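Local structure of albumin-1 (Psophocarpus tetragonolobus, 1WBA) at residues Y19-F24 with Y55-S60. The protein serves as a 2S seed storage protein of the winged bean, related to Kunitz-type protease inhibitors. Numbering follows the deposited sequence.
Sequences YTIVSF and YATSIS
Tyr55 O takes hydrogen bonds from two waters that tie it to the strand at Ile21. One water gives a hydrogen to Tyr55 O at 2.6 Å and accepts one from Ile21 N at 2.9 Å. It is also hydrogen-bonded to Thr57 OG1. The other water donates to both Ile21 O and Tyr55 O. The waters thus stand where direct backbone bonds end as the strands splay apart; the N-to-C directions of the two short strand segments differ by 112°. The direct pairing is at Tyr19 and Thr57, an antiparallel hydrogen-bonded pair. Thr57 N reaches Tyr19 O at 2.8 Å and Tyr19 N reaches Thr57 O at 2.9 Å, both nearly straight at 172°. Thr57 holds OG1 between its backbone N and carbonyl carbon (chi1 47°), which brings the hydroxyl to the water that also binds Ile21 N. The side chains of Ile21 and Thr57 cross at about a right angle, with Ile21 CD1 3.7 Å from Thr57 OG1. Ile59 CD1 comes obliquely to the Tyr19 ring, 4.3 Å from Tyr19 CD2. Tyr19 OH is hydrogen-bonded to Val14 N. Phe169 of strand 166-171 packs on both Ile21 and Ile59. The contact joins strands 17-23 and 56-61 in the antiparallel sheet of the Kunitz-type beta-trefoil fold.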
loop_
_atom_site.group_PDB
_atom_site.type_symbol
_atom_site.label_atom_id
_atom_site.label_comp_id
_atom_site.label_asym_id
_atom_site.label_seq_id
_atom_site.Cartn_x
_atom_site.Cartn_y
_atom_site.Cartn_z
ATOM N N TYR A 19 0.204 -11.433 -0.864
ATOM C CA TYR A 19 -0.326 -11.263 0.465
ATOM C C TYR A 19 -1.521 -10.339 0.437
ATOM O O TYR A 19 -1.650 -9.483 -0.433
ATOM C CB TYR A 19 0.751 -10.662 1.379
ATOM C CG TYR A 19 1.947 -11.555 1.555
ATOM C CD1 TYR A 19 1.961 -12.537 2.542
ATOM C CD2 TYR A 19 3.039 -11.464 0.698
ATOM C CE1 TYR A 19 3.026 -13.405 2.666
ATOM C CE2 TYR A 19 4.112 -12.329 0.809
ATOM C CZ TYR A 19 4.098 -13.298 1.792
ATOM O OH TYR A 19 5.159 -14.160 1.903
ATOM N N THR A 20 -2.410 -10.561 1.385
ATOM C CA THR A 20 -3.583 -9.745 1.545
ATOM C C THR A 20 -3.328 -8.824 2.741
ATOM O O THR A 20 -3.197 -9.278 3.886
ATOM C CB THR A 20 -4.832 -10.617 1.778
ATOM O OG1 THR A 20 -5.040 -11.447 0.627
ATOM C CG2 THR A 20 -6.059 -9.744 1.990
ATOM N N ILE A 21 -3.168 -7.539 2.448
ATOM C CA ILE A 21 -2.961 -6.531 3.473
ATOM C C ILE A 21 -4.320 -6.292 4.125
ATOM O O ILE A 21 -5.311 -6.022 3.432
ATOM C CB ILE A 21 -2.453 -5.214 2.840
ATOM C CG1 ILE A 21 -1.112 -5.465 2.130
ATOM C CG2 ILE A 21 -2.340 -4.127 3.901
ATOM C CD1 ILE A 21 -0.598 -4.290 1.288
ATOM N N VAL A 22 -4.369 -6.402 5.448
ATOM C CA VAL A 22 -5.609 -6.204 6.198
ATOM C C VAL A 22 -5.369 -5.261 7.381
ATOM O O VAL A 22 -4.358 -5.369 8.079
ATOM C CB VAL A 22 -6.167 -7.570 6.696
ATOM C CG1 VAL A 22 -7.204 -7.375 7.782
ATOM C CG2 VAL A 22 -6.796 -8.331 5.530
ATOM N N SER A 23 -6.279 -4.314 7.572
ATOM C CA SER A 23 -6.187 -3.372 8.666
ATOM C C SER A 23 -6.324 -4.157 9.991
ATOM O O SER A 23 -7.255 -4.954 10.183
ATOM C CB SER A 23 -7.286 -2.321 8.504
ATOM O OG SER A 23 -7.485 -1.575 9.675
ATOM N N PHE A 24 -5.363 -3.949 10.879
ATOM C CA PHE A 24 -5.312 -4.613 12.167
ATOM C C PHE A 24 -6.528 -4.370 13.070
ATOM O O PHE A 24 -7.169 -5.312 13.528
ATOM C CB PHE A 24 -4.028 -4.184 12.886
ATOM C CG PHE A 24 -3.925 -4.681 14.294
ATOM C CD1 PHE A 24 -4.124 -6.032 14.586
ATOM C CD2 PHE A 24 -3.630 -3.804 15.329
ATOM C CE1 PHE A 24 -4.040 -6.508 15.895
ATOM C CE2 PHE A 24 -3.539 -4.270 16.650
ATOM C CZ PHE A 24 -3.745 -5.629 16.929
ATOM N N TYR A 55 -8.406 -6.986 -1.804
ATOM C CA TYR A 55 -7.567 -7.434 -2.910
ATOM C C TYR A 55 -6.160 -7.872 -2.462
ATOM O O TYR A 55 -5.538 -7.240 -1.585
ATOM C CB TYR A 55 -7.436 -6.331 -3.966
ATOM C CG TYR A 55 -8.716 -5.971 -4.713
ATOM C CD1 TYR A 55 -9.613 -6.960 -5.137
ATOM C CD2 TYR A 55 -9.007 -4.640 -5.037
ATOM C CE1 TYR A 55 -10.758 -6.629 -5.876
ATOM C CE2 TYR A 55 -10.148 -4.299 -5.774
ATOM C CZ TYR A 55 -11.018 -5.297 -6.184
ATOM O OH TYR A 55 -12.141 -4.966 -6.906
ATOM N N ALA A 56 -5.658 -8.935 -3.088
ATOM C CA ALA A 56 -4.329 -9.449 -2.784
ATOM C C ALA A 56 -3.329 -8.642 -3.597
ATOM O O ALA A 56 -3.641 -8.173 -4.695
ATOM C CB ALA A 56 -4.235 -10.914 -3.161
ATOM N N THR A 57 -2.121 -8.500 -3.064
ATOM C CA THR A 57 -1.056 -7.761 -3.715
ATOM C C THR A 57 0.268 -8.533 -3.683
ATOM O O THR A 57 0.532 -9.301 -2.747
ATOM C CB THR A 57 -0.774 -6.419 -2.975
ATOM O OG1 THR A 57 -0.691 -6.664 -1.564
ATOM C CG2 THR A 57 -1.872 -5.401 -3.224
ATOM N N SER A 58 1.068 -8.384 -4.733
ATOM C CA SER A 58 2.408 -8.975 -4.740
ATOM C C SER A 58 3.279 -7.878 -4.143
ATOM O O SER A 58 3.063 -6.675 -4.420
ATOM C CB SER A 58 2.894 -9.252 -6.156
ATOM O OG SER A 58 1.995 -10.125 -6.798
ATOM N N ILE A 59 4.232 -8.279 -3.311
ATOM C CA ILE A 59 5.144 -7.344 -2.668
ATOM C C ILE A 59 6.545 -7.777 -3.112
ATOM O O ILE A 59 6.971 -8.907 -2.847
ATOM C CB ILE A 59 4.976 -7.393 -1.129
ATOM C CG1 ILE A 59 3.518 -7.073 -0.772
ATOM C CG2 ILE A 59 5.932 -6.411 -0.464
ATOM C CD1 ILE A 59 3.187 -7.181 0.669
ATOM N N SER A 60 7.218 -6.900 -3.853
ATOM C CA SER A 60 8.538 -7.196 -4.419
ATOM C C SER A 60 9.588 -6.146 -4.134
ATOM O O SER A 60 9.276 -4.965 -3.998
ATOM C CB SER A 60 8.415 -7.306 -5.947
ATOM O OG SER A 60 7.358 -8.180 -6.307
HETATM O O HOH W 1 -6.684 -6.506 1.019
HETATM O O HOH W 2 -3.388 -6.531 -0.273
#